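Long-range contact in kelch-like protein 7 (Homo sapiens, PDB 3II7), which serves as the substrate-specific adapter of a Cul3-RBX1 E3 ubiquitin ligase, the chain here being the C-terminal Kelch-repeat domain of this adapter: residues A[15-27]-A[35-47]. Residues are numbered along the deposited sequence; the frame is centred on the assembly and turned at random. Where two conformers were deposited one is given.
Sequences IALFGGSQPQSCR and SWTDIRCPFEKRR. With EDO (1,2-ethanediol), chain B; EDO (1,2-ethanediol), chain M; EDO (1,2-ethanediol), chain G; EDO (1,2-ethanediol), chain D.
Trp36 presents the edge of its indole to Leu17, with Trp36 CH2 lying 3.9 Å from Leu17 CD2. Over one face of the Arg27 guanidinium sits Trp36 CB, 3.5 Å from Arg27 NH1. Indole and guanidinium planes lie nearly parallel (11°), but it is Trp36 CB, not the ring, that makes the face contact. Asp38 and Arg27 form an antiparallel non-hydrogen-bonded pair, and their side chains run alongside each other in the same direction. Arg27 NE donates to Asp38 OD1 at 2.7 Å in a salt bridge, tilted from the guanidinium plane, and Arg27 NH2 adds a weak second bond to the same oxygen. The bend of the arginine at chi3 (96°) turns its guanidinium back to the carboxylate, with Gln24 CG on the face opposite Trp36.

These strands, 26-30 and 35-38, are the outer hairpin of a four-stranded blade whose other strands are 13-18, also from the first Kelch repeat, and 290-295 from the C-terminal end, which completes it and closes the ring, as in other Kelch beta-propellers. Where strand 35-38 ends, Ile39 N donates to Cys26 O at 2.9 Å. The Ile39 side chain points at the opposite segment, its CD1 against the Arg27 backbone and, more loosely, near Ala16 CB and Phe18 CE2. Cys41 packs its CB against Cys26 SG (3.6 Å); the same sulfur accepts a hydrogen bond from Gly19 N. A 1,2-ethanediol, probably from the crystallisation liquor, bridges the two segments here, its O1 between Ile39 O and, weakly, Cys26 N, its O2 taking Cys41 N.

Beyond Pro42, Phe43 turns its ring to Trp82 of the next blade, whereas Phe43 O faces the bare Gly20 CA at 3.6 Å in a CA-H...O contact. Lys45 then lays CG against Gly19 O and Gly20 CA, and bends at chi3 and chi4 bring Lys45 NZ back to a weak hydrogen bond with Gly19 O (3.3 Å).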
# COMPACT_ATOMS: atom_id res chain seq x y z
N ILE A 15 -4.82 -3.06 12.09
CA ILE A 15 -3.89 -3.00 10.97
C ILE A 15 -3.26 -4.39 10.85
O ILE A 15 -2.65 -4.89 11.80
CB ILE A 15 -2.84 -1.91 11.16
CG1 ILE A 15 -3.53 -0.55 11.37
CG2 ILE A 15 -1.90 -1.89 9.92
CD1 ILE A 15 -2.62 0.61 11.76
N ALA A 16 -3.46 -5.02 9.71
CA ALA A 16 -3.01 -6.41 9.49
C ALA A 16 -1.74 -6.40 8.67
O ALA A 16 -1.65 -5.72 7.64
CB ALA A 16 -4.07 -7.19 8.79
N LEU A 17 -0.75 -7.16 9.14
CA LEU A 17 0.54 -7.27 8.46
C LEU A 17 0.76 -8.72 8.07
O LEU A 17 0.56 -9.62 8.90
CB LEU A 17 1.66 -6.79 9.37
CG LEU A 17 1.75 -5.26 9.56
CD1 LEU A 17 0.60 -4.74 10.38
CD2 LEU A 17 3.07 -4.89 10.21
N PHE A 18 1.13 -8.95 6.81
CA PHE A 18 1.32 -10.31 6.29
C PHE A 18 2.70 -10.52 5.79
O PHE A 18 3.15 -9.80 4.88
CB PHE A 18 0.32 -10.62 5.20
CG PHE A 18 -1.13 -10.58 5.66
CD1 PHE A 18 -1.86 -9.37 5.60
CD2 PHE A 18 -1.74 -11.71 6.17
CE1 PHE A 18 -3.17 -9.32 6.02
CE2 PHE A 18 -3.06 -11.67 6.59
CZ PHE A 18 -3.78 -10.46 6.52
N GLY A 19 3.38 -11.54 6.33
CA GLY A 19 4.78 -11.79 6.02
C GLY A 19 5.15 -13.23 5.88
O GLY A 19 6.30 -13.58 6.12
N GLY A 20 4.19 -14.08 5.48
CA GLY A 20 4.50 -15.47 5.19
C GLY A 20 3.95 -16.44 6.20
O GLY A 20 2.95 -16.15 6.87
N SER A 21 4.59 -17.60 6.30
CA SER A 21 4.06 -18.71 7.09
C SER A 21 4.87 -19.06 8.34
O SER A 21 4.50 -19.99 9.05
CB SER A 21 3.91 -19.95 6.20
OG SER A 21 5.18 -20.32 5.67
N GLN A 22 5.97 -18.34 8.60
CA GLN A 22 6.76 -18.56 9.83
C GLN A 22 6.00 -18.05 11.04
O GLN A 22 5.16 -17.13 10.92
CB GLN A 22 8.13 -17.86 9.78
CG GLN A 22 9.27 -18.74 9.30
CD GLN A 22 9.11 -19.12 7.86
OE1 GLN A 22 8.23 -18.62 7.18
NE2 GLN A 22 9.96 -20.03 7.38
N PRO A 23 6.28 -18.62 12.22
CA PRO A 23 5.59 -18.10 13.40
C PRO A 23 5.77 -16.58 13.58
O PRO A 23 6.88 -16.03 13.38
CB PRO A 23 6.23 -18.88 14.56
CG PRO A 23 6.60 -20.18 13.96
CD PRO A 23 7.04 -19.86 12.53
N GLN A 24 4.67 -15.93 13.95
CA GLN A 24 4.62 -14.49 14.20
C GLN A 24 4.88 -13.64 12.96
O GLN A 24 5.09 -12.44 13.07
CB GLN A 24 5.54 -14.07 15.37
CG GLN A 24 5.10 -14.57 16.74
CD GLN A 24 5.39 -16.04 16.98
OE1 GLN A 24 4.49 -16.82 17.30
NE2 GLN A 24 6.66 -16.43 16.86
N SER A 25 4.81 -14.24 11.77
CA SER A 25 5.10 -13.50 10.54
C SER A 25 3.85 -12.85 9.92
O SER A 25 3.97 -12.05 8.99
CB SER A 25 5.79 -14.39 9.52
OG SER A 25 4.90 -15.33 8.97
N CYS A 26 2.66 -13.18 10.45
CA CYS A 26 1.44 -12.41 10.13
C CYS A 26 0.77 -12.03 11.44
O CYS A 26 0.62 -12.88 12.31
CB CYS A 26 0.47 -13.20 9.26
SG CYS A 26 1.07 -13.73 7.68
N ARG A 27 0.44 -10.74 11.60
CA ARG A 27 -0.08 -10.24 12.87
C ARG A 27 -1.01 -9.05 12.67
O ARG A 27 -0.87 -8.29 11.68
CB ARG A 27 1.07 -9.82 13.80
CG ARG A 27 2.17 -10.85 14.03
CD ARG A 27 3.08 -10.46 15.19
NE ARG A 27 2.68 -11.10 16.45
CZ ARG A 27 3.24 -10.88 17.64
NH1 ARG A 27 4.24 -10.00 17.76
NH2 ARG A 27 2.80 -11.54 18.72
N SER A 35 -1.42 -3.60 20.99
CA SER A 35 -1.09 -5.02 21.02
C SER A 35 -0.83 -5.58 19.62
O SER A 35 -1.34 -5.06 18.61
CB SER A 35 -2.20 -5.80 21.69
OG SER A 35 -3.35 -5.85 20.87
N TRP A 36 -0.03 -6.63 19.59
CA TRP A 36 0.22 -7.44 18.40
C TRP A 36 -0.39 -8.82 18.65
O TRP A 36 -0.15 -9.44 19.73
CB TRP A 36 1.71 -7.60 18.16
CG TRP A 36 2.45 -6.37 17.71
CD1 TRP A 36 3.26 -5.54 18.48
CD2 TRP A 36 2.51 -5.86 16.39
NE1 TRP A 36 3.81 -4.56 17.70
CE2 TRP A 36 3.37 -4.72 16.42
CE3 TRP A 36 1.96 -6.25 15.17
CZ2 TRP A 36 3.64 -3.99 15.29
CZ3 TRP A 36 2.23 -5.51 14.05
CH2 TRP A 36 3.07 -4.39 14.11
N THR A 37 -1.18 -9.31 17.69
CA THR A 37 -1.79 -10.63 17.79
C THR A 37 -1.55 -11.45 16.55
O THR A 37 -1.76 -10.98 15.45
CB THR A 37 -3.32 -10.51 18.02
OG1 THR A 37 -3.57 -9.68 19.15
CG2 THR A 37 -3.93 -11.90 18.24
N ASP A 38 -1.14 -12.70 16.74
CA ASP A 38 -0.87 -13.61 15.61
C ASP A 38 -2.08 -13.94 14.71
O ASP A 38 -3.19 -14.13 15.19
CB ASP A 38 -0.27 -14.92 16.12
CG ASP A 38 1.12 -14.74 16.74
OD1 ASP A 38 1.77 -13.69 16.57
OD2 ASP A 38 1.56 -15.71 17.39
N ILE A 39 -1.83 -13.96 13.40
CA ILE A 39 -2.74 -14.49 12.39
C ILE A 39 -2.08 -15.72 11.80
O ILE A 39 -0.97 -15.63 11.26
CB ILE A 39 -2.96 -13.47 11.24
CG1 ILE A 39 -3.55 -12.16 11.77
CG2 ILE A 39 -3.86 -14.05 10.16
CD1 ILE A 39 -3.52 -11.01 10.75
N ARG A 40 -2.74 -16.87 11.87
CA ARG A 40 -2.23 -18.07 11.23
C ARG A 40 -2.37 -17.96 9.72
O ARG A 40 -3.44 -17.60 9.22
CB ARG A 40 -2.96 -19.32 11.75
CG ARG A 40 -2.65 -19.61 13.22
CD ARG A 40 -3.48 -20.76 13.73
NE ARG A 40 -4.91 -20.42 13.71
CZ ARG A 40 -5.91 -21.28 13.83
NH1 ARG A 40 -5.70 -22.59 14.00
NH2 ARG A 40 -7.16 -20.81 13.76
N CYS A 41 -1.28 -18.23 9.00
CA CYS A 41 -1.22 -18.15 7.53
C CYS A 41 -0.48 -19.36 7.01
O CYS A 41 0.68 -19.55 7.37
CB CYS A 41 -0.48 -16.93 7.09
SG CYS A 41 -0.30 -16.73 5.30
N PRO A 42 -1.13 -20.16 6.16
CA PRO A 42 -0.51 -21.37 5.65
C PRO A 42 0.20 -21.18 4.28
O PRO A 42 0.59 -22.16 3.65
CB PRO A 42 -1.70 -22.28 5.48
CG PRO A 42 -2.75 -21.36 4.97
CD PRO A 42 -2.52 -20.05 5.68
N PHE A 43 0.40 -19.94 3.87
CA PHE A 43 1.07 -19.61 2.59
C PHE A 43 2.40 -18.94 2.82
O PHE A 43 2.52 -18.06 3.70
CB PHE A 43 0.19 -18.70 1.74
CG PHE A 43 -1.15 -19.31 1.41
CD1 PHE A 43 -1.24 -20.41 0.59
CD2 PHE A 43 -2.32 -18.77 1.92
CE1 PHE A 43 -2.46 -20.98 0.30
CE2 PHE A 43 -3.55 -19.34 1.63
CZ PHE A 43 -3.61 -20.45 0.82
N GLU A 44 3.38 -19.33 2.01
CA GLU A 44 4.72 -18.78 2.09
C GLU A 44 4.73 -17.33 1.60
O GLU A 44 3.85 -16.91 0.84
CB GLU A 44 5.67 -19.62 1.27
CG GLU A 44 5.88 -21.00 1.85
CD GLU A 44 7.06 -21.72 1.22
OE1 GLU A 44 7.37 -21.47 0.03
OE2 GLU A 44 7.69 -22.54 1.93
N LYS A 45 5.75 -16.59 2.02
CA LYS A 45 5.94 -15.21 1.63
C LYS A 45 5.97 -15.08 0.12
O LYS A 45 6.58 -15.91 -0.56
CB LYS A 45 7.31 -14.71 2.09
CG LYS A 45 7.55 -14.64 3.54
CD LYS A 45 9.07 -14.51 3.83
CE LYS A 45 9.55 -13.09 3.72
NZ LYS A 45 9.09 -12.31 4.89
N ARG A 46 5.34 -14.01 -0.36
CA ARG A 46 5.46 -13.58 -1.74
C ARG A 46 6.44 -12.43 -1.82
O ARG A 46 6.49 -11.58 -0.91
CB ARG A 46 4.13 -13.05 -2.24
CG ARG A 46 3.02 -14.05 -2.30
CD ARG A 46 1.83 -13.50 -3.02
NE ARG A 46 0.70 -14.42 -2.96
CZ ARG A 46 -0.25 -14.54 -3.90
NH1 ARG A 46 -0.23 -13.80 -5.01
NH2 ARG A 46 -1.22 -15.41 -3.74
N ARG A 47 7.18 -12.37 -2.92
CA ARG A 47 8.02 -11.21 -3.25
C ARG A 47 7.21 -10.17 -4.01
O ARG A 47 6.63 -10.48 -5.02
CB ARG A 47 9.19 -11.64 -4.13
CG ARG A 47 10.12 -10.50 -4.54
CD ARG A 47 11.11 -10.92 -5.65
NE ARG A 47 11.94 -12.03 -5.22
CZ ARG A 47 11.77 -13.31 -5.58
NH1 ARG A 47 10.79 -13.68 -6.41
NH2 ARG A 47 12.59 -14.24 -5.11
C1 EDO B . 1.91 -16.48 10.34
O1 EDO B . 1.73 -15.83 11.62
C2 EDO B . 2.30 -17.95 10.51
O2 EDO B . 1.17 -18.81 10.71
C1 EDO M . 8.97 -19.53 4.34
O1 EDO M . 8.09 -20.32 5.13
C2 EDO M . 8.60 -18.04 4.43
O2 EDO M . 7.20 -17.86 4.54
C1 EDO G . 3.51 -11.89 2.22
O1 EDO G . 3.29 -12.64 1.02
C2 EDO G . 4.55 -10.79 2.00
O2 EDO G . 5.84 -11.37 1.66
C1 EDO D . 1.76 -18.95 15.30
O1 EDO D . 2.94 -19.62 14.82
C2 EDO D . 1.24 -18.00 14.24
O2 EDO D . 2.14 -16.90 14.07